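Local coordinates for protein putative aldehyde dehydrogenase (Burkholderia cenocepacia, PDB 4YWE) that probably oxidises aldehydes with NAD or NADP as electron acceptor and binds calcium and magnesium ions, at residues A[21-25]-A[47-53]; A[39-43]-A[186-190]; A[219-225]-A[245-249]. One frame throughout, in Å; residues are numbered along the deposited sequence.

Interaction 1: residues A[21-25]-A[47-53]; sequences TLPAQ and TAPDIER. With EDO (1,2-ethanediol), chain I.
Ala24 meets Asp50 through the one direct hydrogen bond between the two segments: its backbone N donates to OD1 of Asp50 at 2.8 Å, on the syn lone pair, with a bent N-H...O angle of 147°. Asp50 OD2 accepts from the backbone N of Thr47 at 2.9 Å, on the anti side and 31° out of the carboxylate plane, and receives a further, weak bond from His14. A water ties the same corner together, donating to Asp50 OD2, accepting from the backbone N of Gln25 and bonding with OG1 of Thr47. The apolar contact is that of the Ala24 methyl with Pro49, CB to CB 3.7 Å, in the first turn of helix 48-63. Polar side chains add van der Waals contacts. The amide end of Gln25 crosses Thr47 at a slant, its NE2 3.7 Å from Thr47 CB. Arg53, extended from CG to NE, reaches back until Ala24 CB sits over one face of its guanidinium and CG2 of Thr21 at the edge. One buried carboxylate thus both braces the N-terminal turn of the helix and holds loop 21-25 against it, its negative charge probably stabilised by two backbone N-H groups and the water.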
loop_
_atom_site.group_PDB
_atom_site.type_symbol
_atom_site.label_atom_id
_atom_site.label_comp_id
_atom_site.label_asym_id
_atom_site.label_seq_id
_atom_site.Cartn_x
_atom_site.Cartn_y
_atom_site.Cartn_z
ATOM N N THR A 21 6.491 38.380 -17.977
ATOM C CA THR A 21 7.803 38.996 -18.127
ATOM C C THR A 21 8.316 38.910 -19.561
ATOM O O THR A 21 8.249 37.856 -20.194
ATOM C CB THR A 21 8.835 38.332 -17.188
ATOM O OG1 THR A 21 8.336 38.336 -15.844
ATOM C CG2 THR A 21 10.163 39.073 -17.233
ATOM N N LEU A 22 8.825 40.029 -20.065
ATOM C CA LEU A 22 9.465 40.062 -21.374
ATOM C C LEU A 22 10.703 39.172 -21.380
ATOM O O LEU A 22 11.381 39.044 -20.359
ATOM C CB LEU A 22 9.852 41.495 -21.752
ATOM C CG LEU A 22 8.723 42.500 -21.971
ATOM C CD1 LEU A 22 9.293 43.880 -22.257
ATOM C CD2 LEU A 22 7.824 42.045 -23.107
ATOM N N PRO A 23 10.999 38.549 -22.530
ATOM C CA PRO A 23 12.228 37.760 -22.652
ATOM C C PRO A 23 13.461 38.636 -22.459
ATOM O O PRO A 23 13.423 39.820 -22.795
ATOM C CB PRO A 23 12.154 37.206 -24.079
ATOM C CG PRO A 23 11.236 38.134 -24.802
ATOM C CD PRO A 23 10.228 38.569 -23.785
ATOM N N ALA A 24 14.532 38.062 -21.919
ATOM C CA ALA A 24 15.735 38.822 -21.600
ATOM C C ALA A 24 16.361 39.453 -22.840
ATOM O O ALA A 24 16.977 40.516 -22.761
ATOM C CB ALA A 24 16.749 37.931 -20.898
ATOM N N GLN A 25 16.195 38.800 -23.987
ATOM C CA GLN A 25 16.806 39.273 -25.224
ATOM C C GLN A 25 15.776 39.887 -26.172
ATOM O O GLN A 25 16.108 40.271 -27.294
ATOM C CB GLN A 25 17.556 38.131 -25.909
ATOM C CG GLN A 25 18.766 37.653 -25.121
ATOM C CD GLN A 25 19.439 36.448 -25.744
ATOM O OE1 GLN A 25 19.329 36.214 -26.948
ATOM N NE2 GLN A 25 20.142 35.675 -24.925
ATOM N N THR A 47 15.363 32.255 -23.632
ATOM C CA THR A 47 16.761 31.855 -23.640
ATOM C C THR A 47 17.208 31.494 -22.228
ATOM O O THR A 47 16.396 31.475 -21.302
ATOM C CB THR A 47 17.666 32.968 -24.205
ATOM O OG1 THR A 47 17.425 34.189 -23.497
ATOM C CG2 THR A 47 17.381 33.185 -25.684
ATOM N N ALA A 48 18.499 31.214 -22.073
ATOM C CA ALA A 48 19.069 30.798 -20.791
ATOM C C ALA A 48 18.792 31.761 -19.623
ATOM O O ALA A 48 18.491 31.299 -18.522
ATOM C CB ALA A 48 20.577 30.577 -20.940
ATOM N N PRO A 49 18.904 33.088 -19.840
ATOM C CA PRO A 49 18.580 33.967 -18.707
ATOM C C PRO A 49 17.133 33.839 -18.230
ATOM O O PRO A 49 16.874 33.953 -17.031
ATOM C CB PRO A 49 18.839 35.368 -19.266
ATOM C CG PRO A 49 19.840 35.162 -20.337
ATOM C CD PRO A 49 19.480 33.851 -20.964
ATOM N N ASP A 50 16.211 33.603 -19.159
ATOM C CA ASP A 50 14.802 33.439 -18.818
ATOM C C ASP A 50 14.590 32.187 -17.971
ATOM O O ASP A 50 13.802 32.193 -17.025
ATOM C CB ASP A 50 13.949 33.372 -20.085
ATOM C CG ASP A 50 14.131 34.586 -20.973
ATOM O OD1 ASP A 50 14.275 35.704 -20.433
ATOM O OD2 ASP A 50 14.136 34.425 -22.210
ATOM N N ILE A 51 15.299 31.117 -18.319
ATOM C CA ILE A 51 15.235 29.872 -17.563
ATOM C C ILE A 51 15.800 30.090 -16.163
ATOM O O ILE A 51 15.262 29.577 -15.182
ATOM C CB ILE A 51 15.978 28.738 -18.295
ATOM C CG1 ILE A 51 15.229 28.348 -19.571
ATOM C CG2 ILE A 51 16.132 27.523 -17.393
ATOM C CD1 ILE A 51 13.848 27.777 -19.320
ATOM N N GLU A 52 16.881 30.862 -16.079
ATOM C CA GLU A 52 17.515 31.172 -14.801
ATOM C C GLU A 52 16.536 31.837 -13.837
ATOM O O GLU A 52 16.474 31.483 -12.661
ATOM C CB GLU A 52 18.732 32.075 -15.014
ATOM C CG GLU A 52 19.400 32.537 -13.727
ATOM C CD GLU A 52 20.059 31.402 -12.968
ATOM O OE1 GLU A 52 20.555 30.458 -13.620
ATOM O OE2 GLU A 52 20.081 31.452 -11.721
ATOM N N ARG A 53 15.769 32.796 -14.345
ATOM C CA ARG A 53 14.792 33.510 -13.531
ATOM C C ARG A 53 13.631 32.602 -13.132
ATOM O O ARG A 53 13.094 32.718 -12.030
ATOM C CB ARG A 53 14.266 34.736 -14.280
ATOM C CG ARG A 53 15.349 35.714 -14.698
ATOM C CD ARG A 53 14.769 36.915 -15.428
ATOM N NE ARG A 53 15.811 37.710 -16.071
ATOM C CZ ARG A 53 15.578 38.786 -16.816
ATOM N NH1 ARG A 53 14.334 39.201 -17.014
ATOM N NH2 ARG A 53 16.589 39.447 -17.364
HETATM C C1 EDO I . 20.460 28.487 -24.221
HETATM O O1 EDO I . 20.054 27.150 -24.536
HETATM C C2 EDO I . 19.689 29.475 -25.089
HETATM O O2 EDO I . 20.118 30.809 -24.794
HETATM O O HOH W 1 15.528 36.023 -23.933
#

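Interaction 2: residues A[39-43]-A[186-190]; sequences PFATI and ACLSV
Leu188 divides its two methyls between neighbouring parts of strand 38-44. CD1 approaches the Phe40 ring obliquely, nearest CE2 at 3.9 Å, and also lies 4.1 Å from the methyl CB of Ala41. CD2 turns to Ile43, meeting its CG2 at 3.9 Å. Beside this cluster, the sulfur of Cys187 packs on the end of the Ile43 side chain, SG to CD1 3.8 Å, with CG2 of the same isoleucine only slightly farther off. Ile43 can present both carbons because its CG1 stands between the backbone N and the carbonyl carbon (chi1 53°), while the chain beyond is extended and carries CD1 toward the sulfur. The contact therefore consists of apolar side chains seating strand 38-44, one of two antiparallel strands, on the start of helix 188-200. A classic beta bulge, in which Phe40 and Ala41 both face Val31 of strand 28-33, probably helps to bring these two consecutive residues to the same leucine. On the helix side, OD2 of Asp99 accepts hydrogen bonds from the backbone N atoms of Cys187 and Leu188, fixing the turn from which both side chains project. Asp99 is itself a calcium ligand, together with Val32 and Asp185, and the Phe40 side chain comes to about 5 Å from the ion; Ile95, from the same helix as Asp99, packs on Leu188.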
loop_
_atom_site.group_PDB
_atom_site.type_symbol
_atom_site.label_atom_id
_atom_site.label_comp_id
_atom_site.label_asym_id
_atom_site.label_seq_id
_atom_site.Cartn_x
_atom_site.Cartn_y
_atom_site.Cartn_z
ATOM N N PRO A 39 0.395 32.972 -39.547
ATOM C CA PRO A 39 0.701 33.504 -38.215
ATOM C C PRO A 39 -0.427 34.378 -37.674
ATOM O O PRO A 39 -0.958 35.209 -38.410
ATOM C CB PRO A 39 1.968 34.338 -38.448
ATOM C CG PRO A 39 2.532 33.843 -39.741
ATOM C CD PRO A 39 1.346 33.454 -40.562
ATOM N N PHE A 40 -0.786 34.193 -36.406
ATOM C CA PHE A 40 -1.852 34.981 -35.799
ATOM C C PHE A 40 -1.459 35.488 -34.415
ATOM O O PHE A 40 -2.187 36.269 -33.802
ATOM C CB PHE A 40 -3.146 34.163 -35.710
ATOM C CG PHE A 40 -3.054 32.971 -34.798
ATOM C CD1 PHE A 40 -2.558 31.763 -35.260
ATOM C CD2 PHE A 40 -3.477 33.055 -33.482
ATOM C CE1 PHE A 40 -2.478 30.665 -34.424
ATOM C CE2 PHE A 40 -3.399 31.960 -32.641
ATOM C CZ PHE A 40 -2.899 30.764 -33.113
ATOM N N ALA A 41 -0.305 35.042 -33.928
ATOM C CA ALA A 41 0.177 35.452 -32.614
ATOM C C ALA A 41 1.687 35.275 -32.507
ATOM O O ALA A 41 2.327 34.764 -33.424
ATOM C CB ALA A 41 -0.527 34.664 -31.520
ATOM N N THR A 42 2.249 35.709 -31.383
ATOM C CA THR A 42 3.678 35.554 -31.122
ATOM C C THR A 42 3.926 35.115 -29.683
ATOM O O THR A 42 3.162 35.458 -28.779
ATOM C CB THR A 42 4.457 36.861 -31.376
ATOM O OG1 THR A 42 3.912 37.910 -30.564
ATOM C CG2 THR A 42 4.386 37.268 -32.843
ATOM N N ILE A 43 4.996 34.356 -29.475
ATOM C CA ILE A 43 5.419 33.975 -28.134
ATOM C C ILE A 43 6.831 34.482 -27.886
ATOM O O ILE A 43 7.579 34.747 -28.828
ATOM C CB ILE A 43 5.341 32.450 -27.922
ATOM C CG1 ILE A 43 6.104 31.718 -29.029
ATOM C CG2 ILE A 43 3.894 31.990 -27.867
ATOM C CD1 ILE A 43 6.074 30.209 -28.898
ATOM N N ALA A 186 3.041 24.808 -30.419
ATOM C CA ALA A 186 1.741 24.989 -29.772
ATOM C C ALA A 186 1.888 25.072 -28.255
ATOM O O ALA A 186 2.263 24.093 -27.609
ATOM C CB ALA A 186 0.789 23.857 -30.149
ATOM N N CYS A 187 1.585 26.236 -27.687
ATOM C CA CYS A 187 1.713 26.421 -26.244
ATOM C C CYS A 187 0.835 27.542 -25.694
ATOM O O CYS A 187 0.942 27.895 -24.519
ATOM C CB CYS A 187 3.173 26.697 -25.876
ATOM S SG CYS A 187 3.868 28.207 -26.588
ATOM N N LEU A 188 -0.035 28.097 -26.531
ATOM C CA LEU A 188 -0.863 29.225 -26.113
ATOM C C LEU A 188 -1.889 28.830 -25.053
ATOM O O LEU A 188 -2.251 29.642 -24.201
ATOM C CB LEU A 188 -1.575 29.846 -27.317
ATOM C CG LEU A 188 -0.715 30.738 -28.215
ATOM C CD1 LEU A 188 -1.578 31.456 -29.243
ATOM C CD2 LEU A 188 0.074 31.735 -27.379
ATOM N N SER A 189 -2.353 27.586 -25.103
ATOM C CA SER A 189 -3.328 27.107 -24.131
ATOM C C SER A 189 -2.716 27.050 -22.737
ATOM O O SER A 189 -3.352 27.435 -21.756
ATOM C CB SER A 189 -3.861 25.731 -24.533
ATOM O OG SER A 189 -2.835 24.754 -24.492
ATOM N N VAL A 190 -1.475 26.578 -22.661
ATOM C CA VAL A 190 -0.762 26.432 -21.396
ATOM C C VAL A 190 -0.604 27.774 -20.685
ATOM O O VAL A 190 -0.742 27.858 -19.463
ATOM C CB VAL A 190 0.612 25.766 -21.621
ATOM C CG1 VAL A 190 1.501 25.926 -20.396
ATOM C CG2 VAL A 190 0.437 24.298 -21.977
#

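Interaction 3: residues A[219-225]-A[245-249]; sequences AALARHP and MAAEN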
loop_
_atom_site.group_PDB
_atom_site.type_symbol
_atom_site.label_atom_id
_atom_site.label_comp_id
_atom_site.label_asym_id
_atom_site.label_seq_id
_atom_site.Cartn_x
_atom_site.Cartn_y
_atom_site.Cartn_z
ATOM N N ALA A 219 16.782 23.342 -23.941
ATOM C CA ALA A 219 18.119 22.879 -23.589
ATOM C C ALA A 219 18.601 23.534 -22.298
ATOM O O ALA A 219 19.226 22.884 -21.461
ATOM C CB ALA A 219 19.094 23.158 -24.723
ATOM N N ALA A 220 18.303 24.820 -22.144
ATOM C CA ALA A 220 18.717 25.571 -20.963
ATOM C C ALA A 220 18.096 24.989 -19.696
ATOM O O ALA A 220 18.710 25.002 -18.629
ATOM C CB ALA A 220 18.345 27.039 -21.111
ATOM N N LEU A 221 16.876 24.480 -19.821
ATOM C CA LEU A 221 16.198 23.837 -18.705
ATOM C C LEU A 221 16.922 22.547 -18.333
ATOM O O LEU A 221 17.234 22.312 -17.166
ATOM C CB LEU A 221 14.730 23.557 -19.056
ATOM C CG LEU A 221 13.791 22.962 -17.999
ATOM C CD1 LEU A 221 12.365 23.421 -18.248
ATOM C CD2 LEU A 221 13.847 21.439 -17.982
ATOM N N ALA A 222 17.196 21.723 -19.339
ATOM C CA ALA A 222 17.809 20.416 -19.126
ATOM C C ALA A 222 19.226 20.529 -18.563
ATOM O O ALA A 222 19.699 19.624 -17.875
ATOM C CB ALA A 222 17.821 19.626 -20.427
ATOM N N ARG A 223 19.895 21.643 -18.852
ATOM C CA ARG A 223 21.258 21.863 -18.378
ATOM C C ARG A 223 21.304 22.487 -16.985
ATOM O O ARG A 223 22.331 22.428 -16.309
ATOM C CB ARG A 223 22.028 22.764 -19.346
ATOM C CG ARG A 223 22.229 22.204 -20.743
ATOM C CD ARG A 223 23.061 23.174 -21.570
ATOM N NE ARG A 223 22.983 22.911 -23.002
ATOM C CZ ARG A 223 23.829 22.131 -23.666
ATOM N NH1 ARG A 223 24.820 21.526 -23.025
ATOM N NH2 ARG A 223 23.682 21.954 -24.972
ATOM N N HIS A 224 20.199 23.091 -16.561
ATOM C CA HIS A 224 20.198 23.890 -15.340
ATOM C C HIS A 224 20.364 23.034 -14.087
ATOM O O HIS A 224 19.606 22.086 -13.873
ATOM C CB HIS A 224 18.914 24.716 -15.240
ATOM C CG HIS A 224 19.069 25.967 -14.433
ATOM N ND1 HIS A 224 19.143 25.962 -13.057
ATOM C CD2 HIS A 224 19.178 27.263 -14.811
ATOM C CE1 HIS A 224 19.285 27.200 -12.621
ATOM N NE2 HIS A 224 19.308 28.010 -13.665
ATOM N N PRO A 225 21.362 23.374 -13.253
ATOM C CA PRO A 225 21.699 22.644 -12.025
ATOM C C PRO A 225 20.720 22.899 -10.882
ATOM O O PRO A 225 20.779 22.207 -9.866
ATOM C CB PRO A 225 23.092 23.184 -11.660
ATOM C CG PRO A 225 23.541 24.003 -12.845
ATOM C CD PRO A 225 22.291 24.488 -13.491
ATOM N N MET A 245 21.998 15.607 -20.988
ATOM C CA MET A 245 22.241 16.960 -20.497
ATOM C C MET A 245 22.021 17.042 -18.990
ATOM O O MET A 245 22.807 17.660 -18.272
ATOM C CB MET A 245 21.338 17.972 -21.209
ATOM C CG MET A 245 21.773 18.320 -22.624
ATOM S SD MET A 245 20.717 19.576 -23.372
ATOM C CE MET A 245 21.339 19.591 -25.052
ATOM N N ALA A 246 20.949 16.414 -18.519
ATOM C CA ALA A 246 20.598 16.454 -17.104
ATOM C C ALA A 246 21.527 15.573 -16.274
ATOM O O ALA A 246 21.648 15.754 -15.062
ATOM C CB ALA A 246 19.155 16.029 -16.909
ATOM N N ALA A 247 22.182 14.622 -16.932
ATOM C CA ALA A 247 23.094 13.708 -16.257
ATOM C C ALA A 247 24.326 14.441 -15.728
ATOM O O ALA A 247 25.010 13.955 -14.825
ATOM C CB ALA A 247 23.506 12.587 -17.193
ATOM N N GLU A 248 24.604 15.611 -16.295
ATOM C CA GLU A 248 25.729 16.429 -15.852
ATOM C C GLU A 248 25.525 16.918 -14.423
ATOM O O GLU A 248 26.487 17.126 -13.685
ATOM C CB GLU A 248 25.931 17.618 -16.794
ATOM C CG GLU A 248 26.472 17.236 -18.163
ATOM C CD GLU A 248 27.874 16.660 -18.097
ATOM O OE1 GLU A 248 28.611 16.991 -17.142
ATOM O OE2 GLU A 248 28.241 15.874 -18.997
ATOM N N ASN A 249 24.265 17.097 -14.037
ATOM C CA ASN A 249 23.930 17.517 -12.683
ATOM C C ASN A 249 23.297 16.371 -11.900
ATOM O O ASN A 249 22.755 16.578 -10.814
ATOM C CB ASN A 249 22.984 18.719 -12.712
ATOM C CG ASN A 249 23.548 19.885 -13.496
ATOM O OD1 ASN A 249 22.955 20.335 -14.477
ATOM N ND2 ASN A 249 24.703 20.383 -13.068
#
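The backbones at the ends of helices 214-223 and 236-246 run close together, with CA atoms 5.3 Å apart at Ala222 and Ala246, near enough for Ala222 O to make a CA-H...O contact of 3.4 Å with Ala246 CA. Small side chains permit this approach. Met245 makes the largest single contribution: its CB lies 4.0 Å from Ala222 CB, and from there the chain runs out extended to Arg223. The thioether crosses one face of the guanidinium, with SD 3.9 Å above the plane and displaced toward the rim, while the terminal methyl CE reaches NH2 of Arg223 at 3.3 Å. Arg223 is likewise extended from CG to NE, but a final torsion of -92° at chi4 turns the flat group so that its face can receive the methionine. Farther along, the side chain of Asn249 lies against Pro225, its CG 3.6 Å from Pro225 CA. Pro225 is also a known magnesium ligand of this protein, though no ion is modelled on it in this chain. Behind helix 214-223, Leu221 packs on Val179 and Lys181 of strand 177-182; from segment 245-249, Glu248 forms a salt bridge with Lys240 of a neighbouring subunit.

Helix 48-63 is the element that joins interaction 1 to interaction 3, whose centres are about 16 Å apart. Glu52 OE1 and His224 NE2 lie 2.7 Å apart in a probable hydrogen bond, and the CG1 of Ile51 packs on Ala220 CB at 3.7 Å, so one helix receives the loop 21-25 on one part of its surface and helix 214-223 on another. Interaction 2, about 18 Å from interaction 1 between centres, is linked to it by the chain, strand 38-44 being followed after a short connection by that helix. Interactions 2 and 3 do not touch, their nearest atoms being about 11 Å apart. Of the three, interaction 2 borders the occupied calcium site, whereas interaction 3 includes Pro225, which can bind magnesium but carries no modelled ion here.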